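Oxidoreductase (Bordetella pertussis, PDB 3Q2K) probably oxidises the 3'-hydroxyl of UDP-N-acetylglucosaminuronic acid with NAD, an early step in making 2,3-diacetamido-2,3-dideoxy-D-mannuronic acid. Local coordinates at residues I49-D54 with G320-Y325; N179-R184 with Q266-S271; G203-Q208 with I257-L262. All blocks are in the same frame, centred on the assembly; numbering follows the deposited sequence.

Interaction 1 of 3, residues I49-D54 with G320-Y325. With NAI (1,4-dihydronicotinamide adenine dinucleotide), chain U.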
loop_
_atom_site.group_PDB
_atom_site.type_symbol
_atom_site.label_atom_id
_atom_site.label_comp_id
_atom_site.label_asym_id
_atom_site.label_seq_id
_atom_site.Cartn_x
_atom_site.Cartn_y
_atom_site.Cartn_z
ATOM N N ILE C 49 48.375 -11.400 13.488
ATOM C CA ILE C 49 48.625 -12.753 13.977
ATOM C C ILE C 49 50.041 -12.837 14.536
ATOM O O ILE C 49 50.266 -13.381 15.617
ATOM C CB ILE C 49 48.454 -13.823 12.894
ATOM C CG1 ILE C 49 46.959 -14.063 12.673
ATOM C CG2 ILE C 49 49.142 -15.098 13.364
ATOM C CD1 ILE C 49 46.574 -14.688 11.346
ATOM N N ALA C 50 50.968 -12.260 13.778
ATOM C CA ALA C 50 52.386 -12.196 14.114
ATOM C C ALA C 50 52.584 -11.359 15.371
ATOM O O ALA C 50 53.539 -11.547 16.120
ATOM C CB ALA C 50 53.182 -11.614 12.953
ATOM N N GLN C 51 51.665 -10.439 15.637
ATOM C CA GLN C 51 51.780 -9.659 16.859
ATOM C C GLN C 51 51.384 -10.517 18.061
ATOM O O GLN C 51 51.509 -10.083 19.202
ATOM C CB GLN C 51 50.920 -8.401 16.745
ATOM C CG GLN C 51 51.606 -7.159 17.280
ATOM C CD GLN C 51 51.450 -5.981 16.342
ATOM O OE1 GLN C 51 50.738 -5.038 16.673
ATOM N NE2 GLN C 51 52.078 -6.033 15.172
ATOM N N HIS C 52 50.931 -11.746 17.832
ATOM C CA HIS C 52 50.672 -12.656 18.941
ATOM C C HIS C 52 51.445 -13.955 18.755
ATOM O O HIS C 52 50.973 -15.014 19.172
ATOM C CB HIS C 52 49.180 -12.974 19.047
ATOM C CG HIS C 52 48.331 -11.782 19.362
ATOM N ND1 HIS C 52 47.874 -11.507 20.631
ATOM C CD2 HIS C 52 47.867 -10.785 18.572
ATOM C CE1 HIS C 52 47.175 -10.386 20.614
ATOM N NE2 HIS C 52 47.154 -9.928 19.375
ATOM N N GLY C 53 52.618 -13.844 18.140
ATOM C CA GLY C 53 53.489 -14.973 17.827
ATOM C C GLY C 53 53.605 -16.045 18.897
ATOM O O GLY C 53 53.881 -17.208 18.598
ATOM N N ASP C 54 53.359 -15.665 20.147
ATOM C CA ASP C 54 53.441 -16.598 21.268
ATOM C C ASP C 54 52.190 -17.447 21.479
ATOM O O ASP C 54 52.245 -18.566 21.993
ATOM C CB ASP C 54 53.800 -15.839 22.548
ATOM C CG ASP C 54 53.793 -14.340 22.344
ATOM O OD1 ASP C 54 53.960 -13.618 23.350
ATOM O OD2 ASP C 54 53.630 -13.910 21.181
ATOM N N GLY C 320 43.690 -1.806 13.242
ATOM C CA GLY C 320 42.834 -2.214 14.347
ATOM C C GLY C 320 42.813 -3.701 14.638
ATOM O O GLY C 320 42.417 -4.160 15.714
ATOM N N HIS C 321 43.235 -4.479 13.650
ATOM C CA HIS C 321 43.098 -5.917 13.842
ATOM C C HIS C 321 43.849 -6.494 15.044
ATOM O O HIS C 321 43.361 -7.456 15.637
ATOM C CB HIS C 321 43.421 -6.686 12.559
ATOM C CG HIS C 321 42.527 -6.352 11.407
ATOM N ND1 HIS C 321 42.655 -5.187 10.683
ATOM C CD2 HIS C 321 41.541 -7.063 10.811
ATOM C CE1 HIS C 321 41.781 -5.193 9.692
ATOM N NE2 HIS C 321 41.064 -6.300 9.774
ATOM N N PRO C 322 45.017 -5.940 15.413
ATOM C CA PRO C 322 45.795 -6.566 16.481
ATOM C C PRO C 322 44.941 -6.750 17.731
ATOM O O PRO C 322 44.968 -7.797 18.384
ATOM C CB PRO C 322 46.963 -5.597 16.731
ATOM C CG PRO C 322 46.692 -4.402 15.857
ATOM C CD PRO C 322 45.799 -4.885 14.746
ATOM N N LEU C 323 44.175 -5.714 18.056
ATOM C CA LEU C 323 43.242 -5.759 19.177
ATOM C C LEU C 323 42.102 -6.761 19.028
ATOM O O LEU C 323 41.718 -7.422 19.994
ATOM C CB LEU C 323 42.636 -4.366 19.335
ATOM C CG LEU C 323 43.608 -3.490 20.120
ATOM C CD1 LEU C 323 43.321 -2.022 19.840
ATOM C CD2 LEU C 323 43.434 -3.905 21.578
ATOM N N TYR C 324 41.524 -6.852 17.834
ATOM C CA TYR C 324 40.458 -7.828 17.640
ATOM C C TYR C 324 40.973 -9.238 17.900
ATOM O O TYR C 324 40.244 -10.102 18.386
ATOM C CB TYR C 324 39.881 -7.748 16.223
ATOM C CG TYR C 324 38.753 -8.724 15.944
ATOM C CD1 TYR C 324 39.014 -9.983 15.425
ATOM C CD2 TYR C 324 37.428 -8.401 16.212
ATOM C CE1 TYR C 324 37.996 -10.882 15.155
ATOM C CE2 TYR C 324 36.401 -9.298 15.956
ATOM C CZ TYR C 324 36.695 -10.546 15.451
ATOM O OH TYR C 324 35.699 -11.450 15.162
ATOM N N TYR C 325 42.206 -9.525 17.498
ATOM C CA TYR C 325 42.611 -10.925 17.521
ATOM C C TYR C 325 42.860 -11.347 18.961
ATOM O O TYR C 325 42.773 -12.534 19.273
ATOM C CB TYR C 325 43.875 -11.161 16.698
ATOM C CG TYR C 325 43.629 -11.639 15.288
ATOM C CD1 TYR C 325 43.476 -12.989 14.990
ATOM C CD2 TYR C 325 43.604 -10.728 14.246
ATOM C CE1 TYR C 325 43.283 -13.410 13.685
ATOM C CE2 TYR C 325 43.409 -11.143 12.944
ATOM C CZ TYR C 325 43.253 -12.482 12.663
ATOM O OH TYR C 325 43.058 -12.849 11.348
HETATM P PA NAI U . 41.022 -7.724 -2.276
HETATM O O1A NAI U . 40.706 -7.721 -3.720
HETATM O O2A NAI U . 42.344 -6.822 -2.076
HETATM O O5B NAI U . 41.668 -9.085 -1.704
HETATM C C5B NAI U . 41.130 -10.158 -2.469
HETATM C C4B NAI U . 41.914 -11.462 -2.402
HETATM O O4B NAI U . 41.007 -12.573 -2.362
HETATM C C3B NAI U . 42.610 -11.392 -3.775
HETATM O O3B NAI U . 43.996 -11.680 -3.569
HETATM C C2B NAI U . 41.764 -12.430 -4.564
HETATM O O2B NAI U . 42.522 -13.134 -5.551
HETATM C C1B NAI U . 41.496 -13.422 -3.410
HETATM N N9A NAI U . 40.458 -14.341 -3.845
HETATM C C8A NAI U . 39.448 -14.116 -4.729
HETATM N N7A NAI U . 38.740 -15.208 -4.806
HETATM C C5A NAI U . 39.229 -16.190 -4.016
HETATM C C6A NAI U . 38.887 -17.520 -3.701
HETATM N N6A NAI U . 37.779 -18.141 -4.249
HETATM N N1A NAI U . 39.650 -18.153 -2.815
HETATM C C2A NAI U . 40.685 -17.573 -2.231
HETATM N N3A NAI U . 41.040 -16.335 -2.500
HETATM C C4A NAI U . 40.334 -15.615 -3.362
HETATM O O3 NAI U . 39.975 -6.840 -1.443
HETATM P PN NAI U . 40.186 -6.781 0.148
HETATM O O1N NAI U . 40.186 -5.259 0.383
HETATM O O2N NAI U . 41.475 -7.286 0.829
HETATM O O5D NAI U . 38.799 -7.327 0.773
HETATM C C5D NAI U . 39.085 -7.817 2.076
HETATM C C4D NAI U . 37.845 -8.487 2.680
HETATM O O4D NAI U . 37.986 -7.961 4.017
HETATM C C3D NAI U . 36.516 -7.924 2.137
HETATM O O3D NAI U . 35.367 -8.475 2.770
HETATM C C2D NAI U . 36.613 -6.483 2.677
HETATM O O2D NAI U . 35.281 -6.035 2.907
HETATM C C1D NAI U . 37.162 -6.783 4.092
HETATM N N1N NAI U . 37.995 -5.710 4.631
HETATM C C2N NAI U . 37.844 -5.418 5.905
HETATM C C3N NAI U . 38.627 -4.405 6.444
HETATM C C7N NAI U . 38.462 -4.049 7.864
HETATM O O7N NAI U . 38.805 -2.949 8.245
HETATM N N7N NAI U . 37.899 -4.956 8.688
HETATM C C4N NAI U . 39.523 -3.716 5.630
HETATM C C5N NAI U . 39.607 -4.072 4.297
HETATM C C6N NAI U . 38.826 -5.103 3.811
#
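Ile49, near the C-terminal end of helix 42-50, lays its side chain across the ring of Tyr325 in helix 321-333. Its CG1 sits 4.2 Å from the centroid of the Tyr325 ring, 26° off the normal, a CH-pi contact over one face. The branch reaches that face because CG1 lies anti to the carbonyl carbon (chi1 -77°); CD1 then runs on to the phenolic end, 4.0 Å from Tyr325 OH. A branched aliphatic residue suits this buried spot, offering flat aromatic carbon a broad apolar surface, while Tyr325 OH finds its polar partner in His45, one turn earlier on the same helix as Ile49. Gln51, on the exposed side, makes a lighter contact: its bent chain lies alongside the pyrrolidine of Pro322, pointing the same way, with Gln51 OE1 3.8 Å from Pro322 CB. His52 supplies the polar link. Its NE2 donates to Pro322 O at 3.2 Å, with an N-H...O angle of 157°; the oxygen lies near the imidazole edge, somewhat tilted from the ring plane. This carbonyl receives a weak bond from Tyr325 N as well as the imidazole N-H. On the other ring nitrogen, His52 ND1 is hydrogen-bonded to Arg55, which should steady the ring's rotation. Next to Pro322, His321 belongs to the NADH pocket, its NE2 bonded to Glu122. The contact packs the C-terminal end of helix 42-50 and the residues after it against helix 321-333, joining Rossmann fold to C-terminal alpha/beta region in the two-part architecture of the Gfo/Idh/MocA family.

Interaction 2 of 3, residues N179-R184 with Q266-S271; sequences NVFWTR and QNLEGS. With HP7 ((2S,3S,4R,5R,6R)-5-acetamido-6-[[[(2R,3S,4R,5R)-5-(2,4-dioxopyrimidin-1-yl)-3,4-dihydroxy-oxolan-2-yl]methoxy-hydroxy-phosphoryl]oxy-hydroxy-phosphoryl]oxy-3,4-dihydroxy-oxane-2-carboxylic acid), chain V.
A classic beta bulge ends the antiparallel pairing of strands 173-181 and 269-276, where the first strand ends and the second begins, beside the UDP-sugar pocket. Phe181 O accepts from Leu268 N at 2.9 Å and also from Glu269 N, the two bulge residues, while Phe181 N returns a nearly straight bond to Glu269 O. Further in, Asn179 and Ser271 form a hydrogen-bonded pair. Beside them Glu269, fully extended, sends OE1 to Ser271 OG (2.8 Å) and into a salt bridge with Arg282; Asn179 ND2 adds a weak bond, while Asn179 OD1 is hydrogen-bonded to Asn258. Past the bulge, the Asn267 amide lies over one face of the Trp182 indole, the planes 11° apart, and Val180 CG1 covers the opposite face. An amide side chain suits this corner: Asn267 OD1 takes Thr183 N at 2.6 Å, and ND2 gives to a water shared with Arg184 NH2. Separately, Asn267 N meets the uracil oxygen HP7 O4 at 2.9 Å. Bent at chi2 (-80°), Arg184 brings NE and NH1 to one oxygen of the sugar carboxylate, HP7 O'P, with NE at 2.6 Å. Thus a bulged strand end forms part of a nucleotide-sugar binding site, touching both uracil and uronate.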
loop_
_atom_site.group_PDB
_atom_site.type_symbol
_atom_site.label_atom_id
_atom_site.label_comp_id
_atom_site.label_asym_id
_atom_site.label_seq_id
_atom_site.Cartn_x
_atom_site.Cartn_y
_atom_site.Cartn_z
ATOM N N ASN C 179 27.586 9.770 10.860
ATOM C CA ASN C 179 28.012 10.310 9.571
ATOM C C ASN C 179 29.211 9.528 9.053
ATOM O O ASN C 179 30.202 9.393 9.766
ATOM C CB ASN C 179 28.474 11.759 9.788
ATOM C CG ASN C 179 27.311 12.737 9.902
ATOM O OD1 ASN C 179 26.177 12.403 9.561
ATOM N ND2 ASN C 179 27.567 13.938 10.411
ATOM N N VAL C 180 29.141 9.019 7.828
ATOM C CA VAL C 180 30.333 8.485 7.192
ATOM C C VAL C 180 30.580 9.202 5.873
ATOM O O VAL C 180 30.034 8.830 4.827
ATOM C CB VAL C 180 30.287 6.962 6.976
ATOM C CG1 VAL C 180 31.640 6.528 6.458
ATOM C CG2 VAL C 180 30.009 6.239 8.293
ATOM N N PHE C 181 31.441 10.214 5.953
ATOM C CA PHE C 181 31.677 11.092 4.811
ATOM C C PHE C 181 33.079 10.792 4.318
ATOM O O PHE C 181 34.027 11.446 4.749
ATOM C CB PHE C 181 31.573 12.554 5.257
ATOM C CG PHE C 181 30.197 12.948 5.720
ATOM C CD1 PHE C 181 29.085 12.232 5.301
ATOM C CD2 PHE C 181 29.993 14.042 6.544
ATOM C CE1 PHE C 181 27.805 12.592 5.690
ATOM C CE2 PHE C 181 28.718 14.390 6.964
ATOM C CZ PHE C 181 27.623 13.668 6.534
ATOM N N TRP C 182 33.206 9.823 3.420
ATOM C CA TRP C 182 34.530 9.305 3.120
ATOM C C TRP C 182 34.760 9.515 1.629
ATOM O O TRP C 182 33.891 10.100 0.981
ATOM C CB TRP C 182 34.616 7.832 3.537
ATOM C CG TRP C 182 34.911 7.592 4.994
ATOM C CD1 TRP C 182 34.980 8.527 5.987
ATOM C CD2 TRP C 182 35.119 6.323 5.631
ATOM N NE1 TRP C 182 35.271 7.933 7.201
ATOM C CE2 TRP C 182 35.337 6.577 7.001
ATOM C CE3 TRP C 182 35.162 5.003 5.168
ATOM C CZ2 TRP C 182 35.597 5.556 7.914
ATOM C CZ3 TRP C 182 35.443 3.987 6.082
ATOM C CH2 TRP C 182 35.634 4.274 7.437
ATOM N N THR C 183 35.915 9.078 1.132
ATOM C CA THR C 183 36.351 9.255 -0.256
ATOM C C THR C 183 36.804 7.987 -0.978
ATOM O O THR C 183 37.736 7.280 -0.588
ATOM C CB THR C 183 37.447 10.329 -0.385
ATOM O OG1 THR C 183 37.043 11.491 0.350
ATOM C CG2 THR C 183 37.707 10.679 -1.854
ATOM N N ARG C 184 36.120 7.670 -2.068
ATOM C CA ARG C 184 36.571 6.503 -2.808
ATOM C C ARG C 184 36.436 6.912 -4.275
ATOM O O ARG C 184 35.326 7.097 -4.770
ATOM C CB ARG C 184 35.786 5.224 -2.487
ATOM C CG ARG C 184 35.796 4.810 -1.027
ATOM C CD ARG C 184 37.109 4.117 -0.740
ATOM N NE ARG C 184 37.101 3.352 0.497
ATOM C CZ ARG C 184 37.394 3.883 1.675
ATOM N NH1 ARG C 184 37.433 3.150 2.781
ATOM N NH2 ARG C 184 37.619 5.184 1.683
ATOM N N GLN C 266 38.935 14.303 0.216
ATOM C CA GLN C 266 39.341 13.084 0.913
ATOM C C GLN C 266 38.500 12.878 2.182
ATOM O O GLN C 266 37.747 13.762 2.584
ATOM C CB GLN C 266 40.796 13.266 1.354
ATOM C CG GLN C 266 40.788 14.271 2.487
ATOM C CD GLN C 266 42.153 14.843 2.807
ATOM O OE1 GLN C 266 42.404 15.243 3.941
ATOM N NE2 GLN C 266 43.034 14.896 1.817
ATOM N N ASN C 267 38.630 11.759 2.891
ATOM C CA ASN C 267 37.793 11.525 4.068
ATOM C C ASN C 267 37.585 12.744 4.963
ATOM O O ASN C 267 38.556 13.400 5.322
ATOM C CB ASN C 267 38.359 10.365 4.892
ATOM C CG ASN C 267 38.199 9.049 4.170
ATOM O OD1 ASN C 267 37.762 9.023 3.015
ATOM N ND2 ASN C 267 38.576 7.961 4.832
ATOM N N LEU C 268 36.339 13.094 5.276
ATOM C CA LEU C 268 36.047 14.233 6.139
ATOM C C LEU C 268 35.556 13.756 7.498
ATOM O O LEU C 268 35.973 14.328 8.496
ATOM C CB LEU C 268 34.945 15.143 5.580
ATOM C CG LEU C 268 34.458 16.198 6.579
ATOM C CD1 LEU C 268 35.547 17.164 7.052
ATOM C CD2 LEU C 268 33.261 16.943 5.997
ATOM N N GLU C 269 34.660 12.781 7.606
ATOM C CA GLU C 269 34.120 12.527 8.943
ATOM C C GLU C 269 33.628 11.106 9.190
ATOM O O GLU C 269 32.988 10.536 8.310
ATOM C CB GLU C 269 32.976 13.509 9.226
ATOM C CG GLU C 269 32.363 13.369 10.608
ATOM C CD GLU C 269 31.243 14.378 10.794
ATOM O OE1 GLU C 269 30.630 14.465 11.878
ATOM O OE2 GLU C 269 30.997 15.135 9.834
ATOM N N GLY C 270 33.882 10.548 10.370
ATOM C CA GLY C 270 33.384 9.215 10.705
ATOM C C GLY C 270 32.869 9.377 12.118
ATOM O O GLY C 270 33.668 9.305 13.048
ATOM N N SER C 271 31.580 9.643 12.311
ATOM C CA SER C 271 31.193 10.097 13.647
ATOM C C SER C 271 29.859 9.532 14.113
ATOM O O SER C 271 29.086 9.037 13.294
ATOM C CB SER C 271 31.064 11.615 13.670
ATOM O OG SER C 271 29.962 11.941 12.840
HETATM N N1 HP7 V . 40.864 6.541 0.158
HETATM C C2 HP7 V . 40.867 7.673 -0.559
HETATM O O2 HP7 V . 40.867 7.752 -1.804
HETATM N N3 HP7 V . 40.862 8.857 0.076
HETATM C C4 HP7 V . 40.846 8.888 1.425
HETATM O O4 HP7 V . 40.793 10.031 1.926
HETATM C C5 HP7 V . 40.840 7.721 2.188
HETATM C C6 HP7 V . 40.854 6.508 1.500
HETATM P PA HP7 V . 41.880 2.908 3.675
HETATM P PB HP7 V . 41.085 0.746 5.371
HETATM O "O'P" HP7 V . 37.464 0.895 1.353
HETATM O "O'Q" HP7 V . 37.883 -1.161 1.026
HETATM C "C1'" HP7 V . 38.465 0.715 5.358
HETATM O O1A HP7 V . 41.799 4.063 4.648
HETATM O O1B HP7 V . 41.269 1.491 6.673
HETATM C C1C HP7 V . 40.866 5.281 -0.584
HETATM C "C2'" HP7 V . 37.388 -0.024 6.157
HETATM N "N2'" HP7 V . 37.763 -0.404 7.512
HETATM O O2A HP7 V . 43.191 2.318 3.207
HETATM O O2B HP7 V . 42.063 -0.274 4.851
HETATM C C2C HP7 V . 42.297 4.795 -0.765
HETATM O O2C HP7 V . 42.356 4.154 -2.040
HETATM C "C3'" HP7 V . 37.084 -1.339 5.451
HETATM O "O3'" HP7 V . 36.085 -2.153 6.094
HETATM O O3A HP7 V . 40.832 1.789 4.172
HETATM O O3B HP7 V . 39.674 -0.035 5.489
HETATM C C3C HP7 V . 42.311 3.616 0.189
HETATM O O3C HP7 V . 43.298 2.703 -0.284
HETATM C "C4'" HP7 V . 36.774 -1.008 3.992
HETATM O "O4'" HP7 V . 36.496 -2.261 3.358
HETATM C C4C HP7 V . 40.905 3.042 0.080
HETATM O O4C HP7 V . 40.168 4.261 0.135
HETATM C "C5'" HP7 V . 37.995 -0.398 3.309
HETATM O "O5'" HP7 V . 38.210 0.853 3.952
HETATM C C5C HP7 V . 40.629 2.342 1.404
HETATM O O5C HP7 V . 41.026 3.312 2.373
HETATM C "C6'" HP7 V . 37.766 -0.215 1.834
HETATM C "C7'" HP7 V . 37.638 0.435 8.535
HETATM O "O7'" HP7 V . 37.090 1.510 8.315
HETATM C "C8'" HP7 V . 38.147 0.073 9.902
HETATM O O HOH W 1 38.485 5.159 4.222
#

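Interaction 3 of 3, residues G203-Q208 with I257-L262; sequences GAFMNQ and INVTML. With HP7 ((2S,3S,4R,5R,6R)-5-acetamido-6-[[[(2R,3S,4R,5R)-5-(2,4-dioxopyrimidin-1-yl)-3,4-dihydroxy-oxolan-2-yl]methoxy-hydroxy-phosphoryl]oxy-hydroxy-phosphoryl]oxy-3,4-dihydroxy-oxane-2-carboxylic acid), chain V.
Val259 on strand 254-260 packs against Phe205 and Ala204, and these form the dense, interlocked half of the contact. Val259 CG2 lies over one face of the Phe205 ring, 4.1 Å from its centroid and 25° off the normal, a CH-pi contact displaced toward the rim. Ile257 CG2 meets the same ring differently, in its plane at the edge, 4.0 Å from Phe205 CE1. The two branched residues therefore hold one ring by face and by edge, a good use of beta-branched side chains on a strand. Val259's other methyl, CG1, placed anti to the backbone N (chi1 176°), reaches 3.6 Å from Ala204 CB. Ala204 faces the strand directly, and its small methyl lets the loop come close; Met261 CG also touches it, at 3.9 Å.

Toward the ligand the contact is sparser, a single pair meeting there, although its residues are still buried. Met261 folds its flexible chain against Gln208, with Met261 CE 3.8 Å from Gln208 CB and the sulfur beside the bent aliphatic part and the amide. No hydrogen bond joins the two segments here or elsewhere. The polar ends look to the bound sugar instead: Gln208 NE2 donates to the carboxylate oxygen HP7 O'P at 3.2 Å, and Asn207 OD1 receives the hydroxyl HP7 O4' at 2.7 Å. Asn207 ND2 is bonded to Asp201, which probably fixes the amide's orientation so that its oxygen meets the hydroxyl. An apolar seam thus sets the loop before helix 210-220 against the large sheet of the C-terminal alpha/beta region, so that Asn207 and Gln208 line part of the uronic acid pocket.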
loop_
_atom_site.group_PDB
_atom_site.type_symbol
_atom_site.label_atom_id
_atom_site.label_comp_id
_atom_site.label_asym_id
_atom_site.label_seq_id
_atom_site.Cartn_x
_atom_site.Cartn_y
_atom_site.Cartn_z
ATOM N N GLY C 203 27.357 -1.727 -1.574
ATOM C CA GLY C 203 27.792 -0.360 -1.850
ATOM C C GLY C 203 28.370 0.316 -0.622
ATOM O O GLY C 203 28.774 -0.368 0.322
ATOM N N ALA C 204 28.328 1.644 -0.580
ATOM C CA ALA C 204 28.873 2.347 0.577
ATOM C C ALA C 204 28.473 1.810 1.955
ATOM O O ALA C 204 29.201 1.953 2.945
ATOM C CB ALA C 204 28.424 3.792 0.519
ATOM N N PHE C 205 27.229 1.353 2.066
ATOM C CA PHE C 205 26.682 0.965 3.369
ATOM C C PHE C 205 27.272 -0.375 3.782
ATOM O O PHE C 205 27.783 -0.506 4.895
ATOM C CB PHE C 205 25.149 0.854 3.407
ATOM C CG PHE C 205 24.462 2.166 3.650
ATOM C CD1 PHE C 205 24.148 2.574 4.934
ATOM C CD2 PHE C 205 24.149 3.011 2.594
ATOM C CE1 PHE C 205 23.491 3.772 5.147
ATOM C CE2 PHE C 205 23.525 4.223 2.808
ATOM C CZ PHE C 205 23.177 4.602 4.085
ATOM N N MET C 206 27.208 -1.338 2.867
ATOM C CA MET C 206 27.571 -2.715 3.170
ATOM C C MET C 206 29.081 -2.900 3.286
ATOM O O MET C 206 29.560 -3.632 4.146
ATOM C CB MET C 206 27.039 -3.667 2.102
ATOM C CG MET C 206 27.300 -5.138 2.392
ATOM S SD MET C 206 26.296 -6.072 1.223
ATOM C CE MET C 206 24.760 -6.142 2.135
ATOM N N ASN C 207 29.850 -2.203 2.456
ATOM C CA ASN C 207 31.299 -2.305 2.562
ATOM C C ASN C 207 31.840 -1.341 3.618
ATOM O O ASN C 207 32.079 -1.760 4.749
ATOM C CB ASN C 207 31.979 -2.167 1.196
ATOM C CG ASN C 207 33.451 -2.435 1.288
ATOM O OD1 ASN C 207 34.026 -2.035 2.297
ATOM N ND2 ASN C 207 34.033 -3.133 0.313
ATOM N N GLN C 208 31.938 -0.048 3.322
ATOM C CA GLN C 208 32.667 0.870 4.203
ATOM C C GLN C 208 31.976 1.285 5.493
ATOM O O GLN C 208 32.649 1.450 6.510
ATOM C CB GLN C 208 33.076 2.168 3.490
ATOM C CG GLN C 208 34.163 1.976 2.459
ATOM C CD GLN C 208 33.610 1.565 1.109
ATOM O OE1 GLN C 208 32.400 1.583 0.889
ATOM N NE2 GLN C 208 34.500 1.243 0.180
ATOM N N ILE C 257 21.636 7.764 9.760
ATOM C CA ILE C 257 22.975 7.399 9.333
ATOM C C ILE C 257 23.165 7.990 7.950
ATOM O O ILE C 257 22.356 7.754 7.055
ATOM C CB ILE C 257 23.257 5.889 9.410
ATOM C CG1 ILE C 257 24.681 5.614 8.924
ATOM C CG2 ILE C 257 22.180 5.083 8.662
ATOM C CD1 ILE C 257 25.222 4.207 9.089
ATOM N N ASN C 258 24.201 8.812 7.825
ATOM C CA ASN C 258 24.441 9.553 6.593
ATOM C C ASN C 258 25.766 9.160 5.954
ATOM O O ASN C 258 26.844 9.299 6.521
ATOM C CB ASN C 258 24.337 11.055 6.870
ATOM C CG ASN C 258 23.100 11.399 7.693
ATOM O OD1 ASN C 258 22.004 11.453 7.146
ATOM N ND2 ASN C 258 23.235 11.605 9.000
ATOM N N VAL C 259 25.696 8.638 4.736
ATOM C CA VAL C 259 26.861 7.969 4.164
ATOM C C VAL C 259 27.130 8.425 2.736
ATOM O O VAL C 259 26.189 8.458 1.944
ATOM C CB VAL C 259 26.616 6.448 4.151
ATOM C CG1 VAL C 259 27.746 5.700 3.470
ATOM C CG2 VAL C 259 26.485 5.935 5.587
ATOM N N THR C 260 28.370 8.790 2.417
ATOM C CA THR C 260 28.801 8.958 1.031
ATOM C C THR C 260 30.289 8.685 0.859
ATOM O O THR C 260 31.116 8.926 1.736
ATOM C CB THR C 260 28.483 10.341 0.431
ATOM O OG1 THR C 260 28.760 10.296 -0.976
ATOM C CG2 THR C 260 29.326 11.421 1.080
ATOM N N MET C 261 30.601 8.070 -0.271
ATOM C CA MET C 261 31.991 7.817 -0.631
ATOM C C MET C 261 32.459 8.896 -1.605
ATOM O O MET C 261 33.513 8.788 -2.225
ATOM C CB MET C 261 32.140 6.440 -1.277
ATOM C CG MET C 261 31.969 5.216 -0.343
ATOM S SD MET C 261 32.924 5.377 1.188
ATOM C CE MET C 261 31.644 5.515 2.437
ATOM N N LEU C 262 31.688 9.964 -1.761
ATOM C CA LEU C 262 32.012 10.965 -2.767
ATOM C C LEU C 262 32.569 12.257 -2.170
ATOM O O LEU C 262 32.589 13.294 -2.828
ATOM C CB LEU C 262 30.770 11.248 -3.610
ATOM C CG LEU C 262 30.103 10.000 -4.189
ATOM C CD1 LEU C 262 28.918 10.506 -4.992
ATOM C CD2 LEU C 262 31.002 9.122 -5.055
HETATM N N1 HP7 V . 40.864 6.541 0.158
HETATM C C2 HP7 V . 40.867 7.673 -0.559
HETATM O O2 HP7 V . 40.867 7.752 -1.804
HETATM N N3 HP7 V . 40.862 8.857 0.076
HETATM C C4 HP7 V . 40.846 8.888 1.425
HETATM O O4 HP7 V . 40.793 10.031 1.926
HETATM C C5 HP7 V . 40.840 7.721 2.188
HETATM C C6 HP7 V . 40.854 6.508 1.500
HETATM P PA HP7 V . 41.880 2.908 3.675
HETATM P PB HP7 V . 41.085 0.746 5.371
HETATM O "O'P" HP7 V . 37.464 0.895 1.353
HETATM O "O'Q" HP7 V . 37.883 -1.161 1.026
HETATM C "C1'" HP7 V . 38.465 0.715 5.358
HETATM O O1A HP7 V . 41.799 4.063 4.648
HETATM O O1B HP7 V . 41.269 1.491 6.673
HETATM C C1C HP7 V . 40.866 5.281 -0.584
HETATM C "C2'" HP7 V . 37.388 -0.024 6.157
HETATM N "N2'" HP7 V . 37.763 -0.404 7.512
HETATM O O2A HP7 V . 43.191 2.318 3.207
HETATM O O2B HP7 V . 42.063 -0.274 4.851
HETATM C C2C HP7 V . 42.297 4.795 -0.765
HETATM O O2C HP7 V . 42.356 4.154 -2.040
HETATM C "C3'" HP7 V . 37.084 -1.339 5.451
HETATM O "O3'" HP7 V . 36.085 -2.153 6.094
HETATM O O3A HP7 V . 40.832 1.789 4.172
HETATM O O3B HP7 V . 39.674 -0.035 5.489
HETATM C C3C HP7 V . 42.311 3.616 0.189
HETATM O O3C HP7 V . 43.298 2.703 -0.284
HETATM C "C4'" HP7 V . 36.774 -1.008 3.992
HETATM O "O4'" HP7 V . 36.496 -2.261 3.358
HETATM C C4C HP7 V . 40.905 3.042 0.080
HETATM O O4C HP7 V . 40.168 4.261 0.135
HETATM C "C5'" HP7 V . 37.995 -0.398 3.309
HETATM O "O5'" HP7 V . 38.210 0.853 3.952
HETATM C C5C HP7 V . 40.629 2.342 1.404
HETATM O O5C HP7 V . 41.026 3.312 2.373
HETATM C "C6'" HP7 V . 37.766 -0.215 1.834
HETATM C "C7'" HP7 V . 37.638 0.435 8.535
HETATM O "O7'" HP7 V . 37.090 1.510 8.315
HETATM C "C8'" HP7 V . 38.147 0.073 9.902
#

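Interactions 2 and 3 are both buried and belong to one sheet: strand 173-181 lies between strands 269-276 and 254-260, and Val180 N and Trp182 N reach Asn258 O and Thr260 O across the join. Interaction 1 is a partly buried contact between the end of helix 42-50, with the turn after it, and helix 321-333, about 27 Å from interaction 2, centre to centre, and borders NADH rather than the sugar. Interaction 2 is a ladder of backbone bonds that gives way to side-chain bonds at the ligand; interaction 3 is side-chain packing without a hydrogen bond between its segments; interaction 1 mixes CH-pi packing with one imidazole bond. Arg184 and Gln208, from interactions 2 and 3, share the ligand's carboxylate.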